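Local coordinates for putative metal resistance protein (Proteus mirabilis, PDB 6C29) that probably acts as a protein-disulfide reductase of the membrane, this chain being its N-terminal periplasmic part, a tandem of immunoglobulin-fold domains that primes the isomerase ScsC, at residues Y184-P196 with T208-I222. Residues are numbered along the deposited sequence; the frame is centred on the assembly and turned at random. Where two conformers were deposited one is given.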
loop_
_atom_site.group_PDB
_atom_site.type_symbol
_atom_site.label_atom_id
_atom_site.label_comp_id
_atom_site.label_asym_id
_atom_site.label_seq_id
_atom_site.Cartn_x
_atom_site.Cartn_y
_atom_site.Cartn_z
ATOM N N TYR A 184 2.457 -9.903 -3.226
ATOM C CA TYR A 184 1.824 -9.277 -2.075
ATOM C C TYR A 184 0.335 -9.293 -2.318
ATOM O O TYR A 184 -0.145 -8.696 -3.263
ATOM C CB TYR A 184 2.337 -7.853 -1.907
ATOM C CG TYR A 184 3.842 -7.809 -1.935
ATOM C CD1 TYR A 184 4.570 -8.136 -0.814
ATOM C CD2 TYR A 184 4.517 -7.445 -3.066
ATOM C CE1 TYR A 184 5.957 -8.140 -0.828
ATOM C CE2 TYR A 184 5.903 -7.417 -3.110
ATOM C CZ TYR A 184 6.628 -7.763 -1.982
ATOM O OH TYR A 184 8.009 -7.735 -1.991
ATOM N N LEU A 185 -0.409 -9.988 -1.465
ATOM C CA LEU A 185 -1.837 -10.215 -1.722
ATOM C C LEU A 185 -2.756 -9.465 -0.774
ATOM O O LEU A 185 -2.439 -9.288 0.391
ATOM C CB LEU A 185 -2.154 -11.715 -1.644
ATOM C CG LEU A 185 -1.496 -12.574 -2.714
ATOM C CD1 LEU A 185 -0.361 -13.390 -2.158
ATOM C CD2 LEU A 185 -2.493 -13.450 -3.317
ATOM N N ASP A 186 -3.917 -9.052 -1.300
ATOM C CA ASP A 186 -5.014 -8.475 -0.544
ATOM C C ASP A 186 -6.049 -9.561 -0.239
ATOM O O ASP A 186 -6.757 -10.002 -1.154
ATOM C CB ASP A 186 -5.688 -7.356 -1.340
ATOM C CG ASP A 186 -4.717 -6.243 -1.727
ATOM O OD1 ASP A 186 -4.362 -5.452 -0.842
ATOM O OD2 ASP A 186 -4.343 -6.147 -2.900
ATOM N N PRO A 187 -6.181 -9.987 1.021
ATOM C CA PRO A 187 -7.188 -11.025 1.312
ATOM C C PRO A 187 -8.599 -10.478 1.295
ATOM O O PRO A 187 -8.826 -9.286 1.584
ATOM C CB PRO A 187 -6.800 -11.521 2.711
ATOM C CG PRO A 187 -6.037 -10.394 3.341
ATOM C CD PRO A 187 -5.427 -9.567 2.219
ATOM N N PRO A 188 -9.572 -11.338 0.948
ATOM C CA PRO A 188 -10.962 -10.910 1.094
ATOM C C PRO A 188 -11.295 -10.637 2.541
ATOM O O PRO A 188 -10.622 -11.139 3.445
ATOM C CB PRO A 188 -11.769 -12.105 0.557
ATOM C CG PRO A 188 -10.834 -12.887 -0.266
ATOM C CD PRO A 188 -9.468 -12.688 0.364
ATOM N N GLN A 189 -12.319 -9.821 2.755
ATOM C CA GLN A 189 -12.772 -9.494 4.094
ATOM C C GLN A 189 -13.046 -10.773 4.872
ATOM O O GLN A 189 -13.663 -11.697 4.360
ATOM C CB GLN A 189 -14.026 -8.621 4.009
ATOM C CG GLN A 189 -14.563 -8.095 5.329
ATOM C CD GLN A 189 -15.846 -7.291 5.139
ATOM O OE1 GLN A 189 -16.243 -6.992 4.010
ATOM N NE2 GLN A 189 -16.511 -6.964 6.240
ATOM N N GLY A 190 -12.504 -10.846 6.074
ATOM C CA GLY A 190 -12.733 -11.982 6.938
ATOM C C GLY A 190 -11.687 -13.067 6.783
ATOM O O GLY A 190 -11.663 -14.014 7.568
HETATM N N MSE A 191 -10.836 -12.947 5.766
HETATM C CA MSE A 191 -9.862 -14.000 5.459
HETATM C C MSE A 191 -8.432 -13.566 5.768
HETATM O O MSE A 191 -8.098 -12.383 5.712
HETATM C CB MSE A 191 -9.941 -14.412 3.991
HETATM C CG MSE A 191 -11.324 -14.753 3.522
HETATM SE SE MSE A 191 -12.046 -16.281 4.484
HETATM C CE MSE A 191 -13.868 -16.194 3.780
ATOM N N LEU A 192 -7.606 -14.555 6.098
ATOM C CA LEU A 192 -6.184 -14.364 6.293
ATOM C C LEU A 192 -5.431 -15.197 5.277
ATOM O O LEU A 192 -5.777 -16.369 5.056
ATOM C CB LEU A 192 -5.765 -14.791 7.697
ATOM C CG LEU A 192 -6.470 -14.110 8.865
ATOM C CD1 LEU A 192 -5.966 -14.694 10.173
ATOM C CD2 LEU A 192 -6.242 -12.614 8.794
ATOM N N TYR A 193 -4.402 -14.605 4.683
ATOM C CA TYR A 193 -3.492 -15.335 3.811
ATOM C C TYR A 193 -2.165 -15.614 4.496
ATOM O O TYR A 193 -1.625 -14.767 5.156
ATOM C CB TYR A 193 -3.246 -14.553 2.532
ATOM C CG TYR A 193 -4.342 -14.568 1.525
ATOM C CD1 TYR A 193 -5.407 -15.446 1.610
ATOM C CD2 TYR A 193 -4.306 -13.686 0.482
ATOM C CE1 TYR A 193 -6.413 -15.440 0.629
ATOM C CE2 TYR A 193 -5.279 -13.670 -0.488
ATOM C CZ TYR A 193 -6.321 -14.535 -0.415
ATOM O OH TYR A 193 -7.273 -14.459 -1.412
ATOM N N GLY A 194 -1.649 -16.811 4.321
ATOM C CA GLY A 194 -0.329 -17.133 4.809
ATOM C C GLY A 194 0.786 -16.608 3.923
ATOM O O GLY A 194 0.535 -15.829 2.980
ATOM N N ILE A 195 2.029 -17.005 4.229
ATOM C CA ILE A 195 3.203 -16.603 3.455
ATOM C C ILE A 195 3.136 -17.286 2.080
ATOM O O ILE A 195 3.092 -18.524 2.016
ATOM C CB ILE A 195 4.503 -16.979 4.176
ATOM C CG1 ILE A 195 4.503 -16.347 5.577
ATOM C CG2 ILE A 195 5.695 -16.547 3.362
ATOM C CD1 ILE A 195 5.643 -16.835 6.431
ATOM N N PRO A 196 3.135 -16.498 0.987
ATOM C CA PRO A 196 3.074 -17.104 -0.352
ATOM C C PRO A 196 4.279 -17.968 -0.630
ATOM O O PRO A 196 5.383 -17.576 -0.278
ATOM C CB PRO A 196 3.071 -15.901 -1.299
ATOM C CG PRO A 196 2.632 -14.769 -0.482
ATOM C CD PRO A 196 3.105 -15.019 0.906
ATOM N N THR A 208 1.393 -20.681 -4.165
ATOM C CA THR A 208 0.401 -21.287 -3.299
ATOM C C THR A 208 0.351 -20.506 -1.998
ATOM O O THR A 208 1.380 -20.058 -1.468
ATOM C CB THR A 208 0.694 -22.773 -3.041
ATOM O OG1 THR A 208 1.822 -22.901 -2.176
ATOM C CG2 THR A 208 0.979 -23.488 -4.363
ATOM N N VAL A 209 -0.875 -20.294 -1.518
ATOM C CA VAL A 209 -1.154 -19.490 -0.327
ATOM C C VAL A 209 -2.166 -20.244 0.555
ATOM O O VAL A 209 -3.238 -20.609 0.083
ATOM C CB VAL A 209 -1.753 -18.107 -0.709
ATOM C CG1 VAL A 209 -1.970 -17.278 0.526
ATOM C CG2 VAL A 209 -0.855 -17.383 -1.690
ATOM N N ASP A 210 -1.818 -20.517 1.811
ATOM C CA ASP A 210 -2.771 -21.087 2.758
ATOM C C ASP A 210 -3.743 -20.008 3.211
ATOM O O ASP A 210 -3.354 -18.866 3.431
ATOM C CB ASP A 210 -2.067 -21.674 3.983
ATOM C CG ASP A 210 -1.235 -22.897 3.652
ATOM O OD1 ASP A 210 -1.618 -23.653 2.728
ATOM O OD2 ASP A 210 -0.185 -23.082 4.312
ATOM N N VAL A 211 -5.012 -20.365 3.294
ATOM C CA VAL A 211 -6.052 -19.428 3.682
ATOM C C VAL A 211 -6.760 -19.865 4.958
ATOM O O VAL A 211 -7.029 -21.054 5.152
ATOM C CB VAL A 211 -7.086 -19.265 2.541
ATOM C CG1 VAL A 211 -8.074 -18.153 2.872
ATOM C CG2 VAL A 211 -6.401 -18.985 1.231
ATOM N N THR A 212 -7.028 -18.911 5.846
ATOM C CA THR A 212 -7.861 -19.179 7.015
ATOM C C THR A 212 -8.878 -18.053 7.206
ATOM O O THR A 212 -8.760 -16.987 6.606
ATOM C CB THR A 212 -7.044 -19.333 8.315
ATOM O OG1 THR A 212 -6.464 -18.079 8.685
ATOM C CG2 THR A 212 -5.957 -20.391 8.167
ATOM N N ASP A 213 -9.875 -18.288 8.055
ATOM C CA ASP A 213 -10.750 -17.213 8.481
ATOM C C ASP A 213 -10.020 -16.375 9.518
ATOM O O ASP A 213 -8.862 -16.656 9.840
ATOM C CB ASP A 213 -12.075 -17.772 9.027
ATOM C CG ASP A 213 -11.902 -18.672 10.255
ATOM O OD1 ASP A 213 -10.853 -18.645 10.931
ATOM O OD2 ASP A 213 -12.848 -19.427 10.549
ATOM N N ASP A 214 -10.694 -15.361 10.055
ATOM C CA ASP A 214 -10.052 -14.435 10.989
ATOM C C ASP A 214 -9.588 -15.094 12.286
ATOM O O ASP A 214 -8.893 -14.454 13.074
ATOM C CB ASP A 214 -10.992 -13.278 11.360
ATOM C CG ASP A 214 -11.028 -12.168 10.316
ATOM O OD1 ASP A 214 -10.012 -11.921 9.622
ATOM O OD2 ASP A 214 -12.086 -11.518 10.216
ATOM N N TRP A 215 -9.982 -16.344 12.530
ATOM C CA TRP A 215 -9.614 -16.993 13.784
ATOM C C TRP A 215 -8.635 -18.153 13.615
ATOM O O TRP A 215 -8.376 -18.886 14.568
ATOM C CB TRP A 215 -10.867 -17.473 14.504
ATOM C CG TRP A 215 -11.806 -16.333 14.784
ATOM C CD1 TRP A 215 -11.733 -15.435 15.817
ATOM C CD2 TRP A 215 -12.980 -15.993 14.040
ATOM N NE1 TRP A 215 -12.780 -14.546 15.742
ATOM C CE2 TRP A 215 -13.562 -14.871 14.664
ATOM C CE3 TRP A 215 -13.593 -16.525 12.904
ATOM C CZ2 TRP A 215 -14.726 -14.274 14.184
ATOM C CZ3 TRP A 215 -14.746 -15.928 12.430
ATOM C CH2 TRP A 215 -15.302 -14.817 13.070
ATOM N N GLY A 216 -8.098 -18.317 12.408
ATOM C CA GLY A 216 -7.034 -19.277 12.164
ATOM C C GLY A 216 -7.490 -20.669 11.768
ATOM O O GLY A 216 -6.661 -21.568 11.600
ATOM N N ASP A 217 -8.797 -20.851 11.609
ATOM C CA ASP A 217 -9.339 -22.139 11.185
ATOM C C ASP A 217 -9.470 -22.184 9.667
ATOM O O ASP A 217 -9.451 -21.141 9.010
ATOM C CB ASP A 217 -10.699 -22.398 11.838
ATOM C CG ASP A 217 -10.616 -22.488 13.352
ATOM O OD1 ASP A 217 -9.606 -23.018 13.867
ATOM O OD2 ASP A 217 -11.561 -22.023 14.028
ATOM N N ALA A 218 -9.641 -23.390 9.129
ATOM C CA ALA A 218 -9.742 -23.606 7.685
ATOM C C ALA A 218 -10.777 -22.671 7.098
ATOM O O ALA A 218 -11.883 -22.565 7.603
ATOM C CB ALA A 218 -10.102 -25.054 7.381
ATOM N N ALA A 219 -10.406 -21.963 6.042
ATOM C CA ALA A 219 -11.311 -20.987 5.464
ATOM C C ALA A 219 -12.422 -21.661 4.695
ATOM O O ALA A 219 -12.241 -22.744 4.136
ATOM C CB ALA A 219 -10.550 -20.050 4.547
ATOM N N GLY A 220 -13.563 -20.986 4.631
ATOM C CA GLY A 220 -14.665 -21.414 3.794
ATOM C C GLY A 220 -14.341 -21.171 2.332
ATOM O O GLY A 220 -13.203 -20.866 1.986
ATOM N N ASP A 221 -15.342 -21.279 1.468
ATOM C CA ASP A 221 -15.120 -21.123 0.035
ATOM C C ASP A 221 -14.989 -19.654 -0.331
ATOM O O ASP A 221 -15.898 -18.864 -0.089
ATOM C CB ASP A 221 -16.264 -21.752 -0.765
ATOM C CG ASP A 221 -15.896 -21.999 -2.217
ATOM O OD1 ASP A 221 -14.836 -21.512 -2.662
ATOM O OD2 ASP A 221 -16.673 -22.678 -2.919
ATOM N N ILE A 222 -13.838 -19.289 -0.885
ATOM C CA ILE A 222 -13.625 -17.927 -1.363
ATOM C C ILE A 222 -13.618 -17.841 -2.893
ATOM O O ILE A 222 -13.287 -16.796 -3.446
ATOM C CB ILE A 222 -12.306 -17.341 -0.832
ATOM C CG1 ILE A 222 -11.126 -18.242 -1.214
ATOM C CG2 ILE A 222 -12.415 -17.124 0.669
ATOM C CD1 ILE A 222 -9.747 -17.660 -0.883
HETATM O O HOH W 1 0.947 -20.121 2.639
#
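Tyr193 and Val211 face each other as a non-hydrogen-bonded antiparallel pair, their side chains side by side and pointing into the domain. Tyr193 CE1 lies 3.6 Å from Val211 CG2, while Val209 CG1 packs 3.6 Å from Tyr193 CB. The branched valines suit a strand and pack along one side of the ring, while Pro187 CB lies over the opposite face and Ile222 CD1 near the ring's edge. Met191, a selenomethionine, bends at chi2 (-62°), bringing CE to 3.6 Å from Ile222 CG2, its flexible selenoether chain lying against the isoleucine. The other face is nearer solvent: Leu192 lies across Thr212, whose OG1 hydrogen-bonds to Asp213 O, and the exposed Asp214 carboxylate borders Gly190. Gly190, in the Pro188–Met191 type II turn, has a positive phi (92°) at which a CB would press on the preceding carbonyl O. Leu192 and Thr212 exchange two nearly straight backbone hydrogen bonds. Farther along, Gly194 N donates to Asp210 O, then a water bridges Ile195 O and Asp210 N. Asp213 OD1 accepts from Trp215 N in an Asx turn, and from Asp217 N on the opposite carboxylate face. This is the open end of a β-hairpin at the edge of an immunoglobulin-fold sheet.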